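Long-range contact in monoamine oxidase regulatory protein, putative (Archaeoglobus fulgidus, PDB 1Q6W), which is of unknown detailed function but has a MaoC-like hot dog fold and may, as in relatives, act as a hydratase or dehydratase on thioester substrates: residues A9-I20 and V82-A94. Numbering follows the deposited sequence.
Sequences ARNPIYFESIQI and VILSNYDVSSVIA
From Ala9 to Ile13 the N-terminal chain runs beside the loop 85-91, in the same direction: Ala9 lies near Asn86, Pro12 near Asp88 and Tyr14 near Ser91. Two weak backbone bonds join them. Arg10 N gives to Asn86 O at 3.3 Å, and Asp88 N gives to Asn11 O at 3.2 Å. Asn11 O also lies at the edge of the Tyr87 ring, in its plane. Ile13 crosses this ring at about a right angle, with CD1 over one face, offset toward the rim. Asn86 CB lies against the opposite face, also toward the rim. Ser91 OG gives a hydrogen bond to Ile13 O, though its modelled length is doubtful. The Pro12 ring packs on Asp88, its CD 3.6 Å from Asp88 CB. Asp88 OD2 accepts from Ser90 N at 3.0 Å, an Asx turn, and from Ser90 OG, both on one face of the carboxylate. This surface contact lays the N-terminal chain over the link between helix 68-84 and strand 92-103 of the hot dog fold. Beyond it, Phe15 and Ser91 both bond through their backbones to Arg156 at the end of strand 145-156, while Val89 packs on Pro48 of the second subunit.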
ATOM      1  N   ALA A   9      12.165 -22.154   6.953  1.00 91.04           N
ATOM      2  CA  ALA A   9      12.313 -21.263   8.147  1.00 89.82           C
ATOM      3  C   ALA A   9      13.274 -21.845   9.206  1.00 89.72           C
ATOM      4  O   ALA A   9      13.143 -23.002   9.607  1.00 89.84           O
ATOM      5  CB  ALA A   9      10.940 -21.018   8.757  1.00 90.33           C
ATOM      6  N   ARG A  10      14.234 -21.044   9.662  1.00 76.53           N
ATOM      7  CA  ARG A  10      15.211 -21.508  10.660  1.00 76.39           C
ATOM      8  C   ARG A  10      14.689 -21.337  12.097  1.00 77.03           C
ATOM      9  O   ARG A  10      13.797 -22.072  12.540  1.00 75.05           O
ATOM     10  CB  ARG A  10      16.534 -20.731  10.527  1.00140.59           C
ATOM     11  CG  ARG A  10      17.130 -20.617   9.115  1.00139.91           C
ATOM     12  CD  ARG A  10      18.352 -19.682   9.145  1.00141.15           C
ATOM     13  NE  ARG A  10      18.814 -19.208   7.835  1.00142.12           N
ATOM     14  CZ  ARG A  10      19.448 -19.954   6.932  1.00142.15           C
ATOM     15  NH1 ARG A  10      19.703 -21.233   7.180  1.00143.69           N
ATOM     16  NH2 ARG A  10      19.845 -19.415   5.784  1.00140.77           N
ATOM     17  N   ASN A  11      15.264 -20.367  12.817  1.00 98.80           N
ATOM     18  CA  ASN A  11      14.876 -20.064  14.199  1.00 99.17           C
ATOM     19  C   ASN A  11      14.271 -18.674  14.271  1.00 99.77           C
ATOM     20  O   ASN A  11      14.546 -17.829  13.424  1.00100.54           O
ATOM     21  CB  ASN A  11      16.090 -20.128  15.125  1.00112.61           C
ATOM     22  CG  ASN A  11      16.631 -21.531  15.275  1.00113.37           C
ATOM     23  OD1 ASN A  11      15.996 -22.395  15.884  1.00112.56           O
ATOM     24  ND2 ASN A  11      17.807 -21.772  14.708  1.00114.45           N
ATOM     25  N   PRO A  12      13.440 -18.411  15.293  1.00 95.86           N
ATOM     26  CA  PRO A  12      12.820 -17.086  15.413  1.00 93.44           C
ATOM     27  C   PRO A  12      13.799 -15.966  15.711  1.00 89.62           C
ATOM     28  O   PRO A  12      14.847 -16.189  16.308  1.00 90.57           O
ATOM     29  CB  PRO A  12      11.795 -17.277  16.537  1.00 61.27           C
ATOM     30  CG  PRO A  12      12.426 -18.337  17.388  1.00 64.58           C
ATOM     31  CD  PRO A  12      12.973 -19.312  16.365  1.00 61.87           C
ATOM     32  N   ILE A  13      13.450 -14.765  15.273  1.00 70.79           N
ATOM     33  CA  ILE A  13      14.281 -13.597  15.511  1.00 67.30           C
ATOM     34  C   ILE A  13      13.542 -12.674  16.453  1.00 63.61           C
ATOM     35  O   ILE A  13      12.403 -12.310  16.200  1.00 62.64           O
ATOM     36  CB  ILE A  13      14.577 -12.813  14.216  1.00 95.44           C
ATOM     37  CG1 ILE A  13      13.298 -12.685  13.385  1.00 97.53           C
ATOM     38  CG2 ILE A  13      15.709 -13.475  13.458  1.00 95.06           C
ATOM     39  CD1 ILE A  13      13.451 -11.796  12.169  1.00100.45           C
ATOM     40  N   TYR A  14      14.193 -12.298  17.542  1.00 49.35           N
ATOM     41  CA  TYR A  14      13.569 -11.400  18.498  1.00 45.10           C
ATOM     42  C   TYR A  14      14.093  -9.971  18.318  1.00 43.26           C
ATOM     43  O   TYR A  14      15.062  -9.739  17.599  1.00 43.72           O
ATOM     44  CB  TYR A  14      13.820 -11.901  19.920  1.00 66.62           C
ATOM     45  CG  TYR A  14      13.301 -13.299  20.155  1.00 60.43           C
ATOM     46  CD1 TYR A  14      14.082 -14.415  19.866  1.00 57.51           C
ATOM     47  CD2 TYR A  14      12.012 -13.507  20.643  1.00 58.11           C
ATOM     48  CE1 TYR A  14      13.590 -15.707  20.061  1.00 52.81           C
ATOM     49  CE2 TYR A  14      11.513 -14.786  20.838  1.00 54.22           C
ATOM     50  CZ  TYR A  14      12.307 -15.883  20.547  1.00 52.76           C
ATOM     51  OH  TYR A  14      11.818 -17.152  20.763  1.00 52.02           O
ATOM     52  N   PHE A  15      13.435  -9.024  18.971  1.00 58.19           N
ATOM     53  CA  PHE A  15      13.808  -7.621  18.887  1.00 58.29           C
ATOM     54  C   PHE A  15      15.309  -7.375  19.041  1.00 58.85           C
ATOM     55  O   PHE A  15      15.914  -6.651  18.247  1.00 57.92           O
ATOM     56  CB  PHE A  15      13.041  -6.829  19.942  1.00 64.97           C
ATOM     57  CG  PHE A  15      13.226  -5.344  19.841  1.00 63.87           C
ATOM     58  CD1 PHE A  15      12.902  -4.667  18.673  1.00 61.93           C
ATOM     59  CD2 PHE A  15      13.706  -4.616  20.919  1.00 62.31           C
ATOM     60  CE1 PHE A  15      13.055  -3.291  18.583  1.00 61.41           C
ATOM     61  CE2 PHE A  15      13.859  -3.245  20.834  1.00 61.87           C
ATOM     62  CZ  PHE A  15      13.532  -2.581  19.661  1.00 61.75           C
ATOM     63  N   GLU A  16      15.907  -7.985  20.059  1.00 79.68           N
ATOM     64  CA  GLU A  16      17.332  -7.817  20.336  1.00 80.44           C
ATOM     65  C   GLU A  16      18.252  -8.377  19.263  1.00 77.00           C
ATOM     66  O   GLU A  16      19.395  -7.949  19.148  1.00 75.29           O
ATOM     67  CB  GLU A  16      17.687  -8.435  21.699  1.00 71.50           C
ATOM     68  CG  GLU A  16      16.706  -9.480  22.214  1.00 80.92           C
ATOM     69  CD  GLU A  16      15.462  -8.871  22.853  1.00 87.23           C
ATOM     70  OE1 GLU A  16      14.692  -8.186  22.155  1.00 94.01           O
ATOM     71  OE2 GLU A  16      15.248  -9.074  24.064  1.00 94.60           O
ATOM     72  N   SER A  17      17.758  -9.331  18.481  1.00 58.03           N
ATOM     73  CA  SER A  17      18.552  -9.940  17.410  1.00 56.30           C
ATOM     74  C   SER A  17      18.681  -9.009  16.203  1.00 54.90           C
ATOM     75  O   SER A  17      19.663  -9.072  15.468  1.00 57.43           O
ATOM     76  CB  SER A  17      17.914 -11.248  16.945  1.00 94.33           C
ATOM     77  OG  SER A  17      17.838 -12.183  18.000  1.00 92.48           O
ATOM     78  N   ILE A  18      17.681  -8.152  16.001  1.00 53.87           N
ATOM     79  CA  ILE A  18      17.678  -7.222  14.877  1.00 51.92           C
ATOM     80  C   ILE A  18      18.597  -6.043  15.153  1.00 51.25           C
ATOM     81  O   ILE A  18      18.432  -5.337  16.158  1.00 51.57           O
ATOM     82  CB  ILE A  18      16.260  -6.659  14.608  1.00 46.88           C
ATOM     83  CG1 ILE A  18      15.224  -7.784  14.594  1.00 42.80           C
ATOM     84  CG2 ILE A  18      16.241  -5.923  13.278  1.00 43.46           C
ATOM     85  CD1 ILE A  18      15.463  -8.831  13.546  1.00 37.83           C
ATOM     86  N   GLN A  19      19.564  -5.827  14.264  1.00 48.85           N
ATOM     87  CA  GLN A  19      20.492  -4.723  14.442  1.00 49.78           C
ATOM     88  C   GLN A  19      20.481  -3.754  13.272  1.00 45.04           C
ATOM     89  O   GLN A  19      20.472  -4.145  12.109  1.00 42.06           O
ATOM     90  CB  GLN A  19      21.907  -5.248  14.715  1.00111.02           C
ATOM     91  CG  GLN A  19      22.303  -6.440  13.883  1.00119.29           C
ATOM     92  CD  GLN A  19      23.537  -7.130  14.420  1.00124.65           C
ATOM     93  OE1 GLN A  19      23.582  -7.518  15.585  1.00129.75           O
ATOM     94  NE2 GLN A  19      24.544  -7.296  13.571  1.00130.59           N
ATOM     95  N   ILE A  20      20.460  -2.470  13.598  1.00 53.82           N
ATOM     96  CA  ILE A  20      20.435  -1.440  12.583  1.00 51.93           C
ATOM     97  C   ILE A  20      21.534  -1.644  11.548  1.00 49.32           C
ATOM     98  O   ILE A  20      22.688  -1.873  11.901  1.00 50.67           O
ATOM     99  CB  ILE A  20      20.563  -0.048  13.237  1.00 48.18           C
ATOM    100  CG1 ILE A  20      19.350   0.176  14.150  1.00 47.34           C
ATOM    101  CG2 ILE A  20      20.656   1.035  12.174  1.00 43.45           C
ATOM    102  CD1 ILE A  20      19.274   1.541  14.766  1.00 49.82           C
ATOM    103  N   VAL A  82      11.872 -13.384   1.686  1.00 35.42           N
ATOM    104  CA  VAL A  82      13.197 -13.760   2.157  1.00 34.33           C
ATOM    105  C   VAL A  82      13.188 -14.049   3.664  1.00 33.35           C
ATOM    106  O   VAL A  82      13.806 -15.013   4.129  1.00 34.03           O
ATOM    107  CB  VAL A  82      14.228 -12.659   1.880  1.00 29.11           C
ATOM    108  CG1 VAL A  82      15.543 -13.008   2.518  1.00 28.37           C
ATOM    109  CG2 VAL A  82      14.414 -12.496   0.391  1.00 29.94           C
ATOM    110  N   ILE A  83      12.488 -13.217   4.427  1.00 26.52           N
ATOM    111  CA  ILE A  83      12.409 -13.416   5.869  1.00 25.72           C
ATOM    112  C   ILE A  83      11.685 -14.724   6.150  1.00 24.73           C
ATOM    113  O   ILE A  83      12.135 -15.548   6.941  1.00 22.31           O
ATOM    114  CB  ILE A  83      11.662 -12.246   6.538  1.00 33.14           C
ATOM    115  CG1 ILE A  83      12.506 -10.974   6.432  1.00 34.01           C
ATOM    116  CG2 ILE A  83      11.383 -12.567   7.981  1.00 29.58           C
ATOM    117  CD1 ILE A  83      11.801  -9.740   6.948  1.00 43.41           C
ATOM    118  N   LEU A  84      10.558 -14.906   5.476  1.00 27.81           N
ATOM    119  CA  LEU A  84       9.723 -16.096   5.603  1.00 28.16           C
ATOM    120  C   LEU A  84      10.463 -17.412   5.395  1.00 31.43           C
ATOM    121  O   LEU A  84      10.124 -18.427   6.014  1.00 30.33           O
ATOM    122  CB  LEU A  84       8.597 -16.028   4.589  1.00 26.57           C
ATOM    123  CG  LEU A  84       7.171 -15.943   5.102  1.00 27.41           C
ATOM    124  CD1 LEU A  84       7.129 -15.272   6.472  1.00 25.48           C
ATOM    125  CD2 LEU A  84       6.351 -15.174   4.047  1.00 25.63           C
ATOM    126  N   SER A  85      11.462 -17.417   4.518  1.00 43.74           N
ATOM    127  CA  SER A  85      12.182 -18.653   4.275  1.00 45.80           C
ATOM    128  C   SER A  85      13.489 -18.776   5.035  1.00 46.97           C
ATOM    129  O   SER A  85      14.264 -19.691   4.791  1.00 49.34           O
ATOM    130  CB  SER A  85      12.412 -18.839   2.778  1.00 56.34           C
ATOM    131  OG  SER A  85      12.820 -17.626   2.202  1.00 55.69           O
ATOM    132  N   ASN A  86      13.729 -17.867   5.968  1.00 39.75           N
ATOM    133  CA  ASN A  86      14.950 -17.923   6.758  1.00 41.94           C
ATOM    134  C   ASN A  86      14.731 -17.814   8.257  1.00 42.54           C
ATOM    135  O   ASN A  86      15.647 -18.088   9.033  1.00 44.71           O
ATOM    136  CB  ASN A  86      15.933 -16.836   6.332  1.00 52.90           C
ATOM    137  CG  ASN A  86      16.635 -17.167   5.046  1.00 56.18           C
ATOM    138  OD1 ASN A  86      16.082 -17.000   3.963  1.00 57.72           O
ATOM    139  ND2 ASN A  86      17.866 -17.655   5.154  1.00 58.13           N
ATOM    140  N   TYR A  87      13.533 -17.416   8.679  1.00 36.48           N
ATOM    141  CA  TYR A  87      13.266 -17.276  10.111  1.00 35.59           C
ATOM    142  C   TYR A  87      11.893 -17.736  10.512  1.00 35.43           C
ATOM    143  O   TYR A  87      10.995 -17.848   9.673  1.00 34.53           O
ATOM    144  CB  TYR A  87      13.405 -15.824  10.533  1.00 43.97           C
ATOM    145  CG  TYR A  87      14.754 -15.229  10.259  1.00 43.69           C
ATOM    146  CD1 TYR A  87      15.853 -15.561  11.048  1.00 41.63           C
ATOM    147  CD2 TYR A  87      14.934 -14.320   9.214  1.00 43.43           C
ATOM    148  CE1 TYR A  87      17.102 -14.998  10.811  1.00 42.59           C
ATOM    149  CE2 TYR A  87      16.182 -13.752   8.964  1.00 45.00           C
ATOM    150  CZ  TYR A  87      17.261 -14.095   9.769  1.00 44.56           C
ATOM    151  OH  TYR A  87      18.491 -13.540   9.537  1.00 47.28           O
ATOM    152  N   ASP A  88      11.738 -18.005  11.800  1.00 60.53           N
ATOM    153  CA  ASP A  88      10.450 -18.399  12.338  1.00 62.13           C
ATOM    154  C   ASP A  88       9.843 -17.048  12.675  1.00 57.68           C
ATOM    155  O   ASP A  88      10.262 -16.387  13.620  1.00 58.06           O
ATOM    156  CB  ASP A  88      10.620 -19.248  13.602  1.00 74.77           C
ATOM    157  CG  ASP A  88       9.296 -19.565  14.276  1.00 76.78           C
ATOM    158  OD1 ASP A  88       9.292 -20.388  15.213  1.00 80.51           O
ATOM    159  OD2 ASP A  88       8.262 -18.990  13.876  1.00 77.16           O
ATOM    160  N   VAL A  89       8.867 -16.634  11.891  1.00 36.29           N
ATOM    161  CA  VAL A  89       8.257 -15.332  12.096  1.00 34.39           C
ATOM    162  C   VAL A  89       7.181 -15.252  13.185  1.00 32.76           C
ATOM    163  O   VAL A  89       6.391 -14.315  13.201  1.00 33.41           O
ATOM    164  CB  VAL A  89       7.685 -14.799  10.758  1.00 19.24           C
ATOM    165  CG1 VAL A  89       8.799 -14.777   9.725  1.00 19.18           C
ATOM    166  CG2 VAL A  89       6.497 -15.690  10.276  1.00 17.49           C
ATOM    167  N   SER A  90       7.155 -16.215  14.101  1.00 40.67           N
ATOM    168  CA  SER A  90       6.164 -16.172  15.177  1.00 41.75           C
ATOM    169  C   SER A  90       6.418 -14.965  16.077  1.00 41.86           C
ATOM    170  O   SER A  90       5.527 -14.522  16.799  1.00 42.07           O
ATOM    171  CB  SER A  90       6.193 -17.453  16.019  1.00 35.04           C
ATOM    172  OG  SER A  90       7.498 -17.761  16.440  1.00 36.17           O
ATOM    173  N   SER A  91       7.632 -14.424  16.025  1.00 36.10           N
ATOM    174  CA  SER A  91       7.989 -13.257  16.836  1.00 34.04           C
ATOM    175  C   SER A  91       7.552 -11.947  16.181  1.00 35.44           C
ATOM    176  O   SER A  91       7.578 -10.890  16.814  1.00 33.48           O
ATOM    177  CB  SER A  91       9.487 -13.227  17.074  1.00 42.44           C
ATOM    178  OG  SER A  91      10.172 -13.358  15.846  1.00 46.17           O
ATOM    179  N   VAL A  92       7.165 -12.012  14.904  1.00 40.43           N
ATOM    180  CA  VAL A  92       6.701 -10.835  14.188  1.00 37.93           C
ATOM    181  C   VAL A  92       5.228 -10.708  14.547  1.00 40.10           C
ATOM    182  O   VAL A  92       4.379 -11.373  13.967  1.00 41.86           O
ATOM    183  CB  VAL A  92       6.847 -10.993  12.661  1.00 21.85           C
ATOM    184  CG1 VAL A  92       6.427  -9.716  11.966  1.00 21.92           C
ATOM    185  CG2 VAL A  92       8.288 -11.310  12.303  1.00 20.56           C
ATOM    186  N   ILE A  93       4.940  -9.849  15.517  1.00 41.39           N
ATOM    187  CA  ILE A  93       3.590  -9.643  16.009  1.00 42.39           C
ATOM    188  C   ILE A  93       2.621  -8.899  15.094  1.00 46.42           C
ATOM    189  O   ILE A  93       1.502  -9.374  14.846  1.00 47.64           O
ATOM    190  CB  ILE A  93       3.615  -8.891  17.333  1.00 41.44           C
ATOM    191  CG1 ILE A  93       4.419  -9.685  18.358  1.00 42.16           C
ATOM    192  CG2 ILE A  93       2.198  -8.630  17.799  1.00 39.24           C
ATOM    193  CD1 ILE A  93       4.690  -8.923  19.633  1.00 42.72           C
ATOM    194  N   ALA A  94       3.027  -7.729  14.610  1.00 41.05           N
ATOM    195  CA  ALA A  94       2.148  -6.945  13.749  1.00 40.75           C
ATOM    196  C   ALA A  94       2.854  -5.938  12.859  1.00 39.12           C
ATOM    197  O   ALA A  94       4.003  -5.562  13.097  1.00 35.67           O
ATOM    198  CB  ALA A  94       1.107  -6.217  14.591  1.00 39.59           C
TER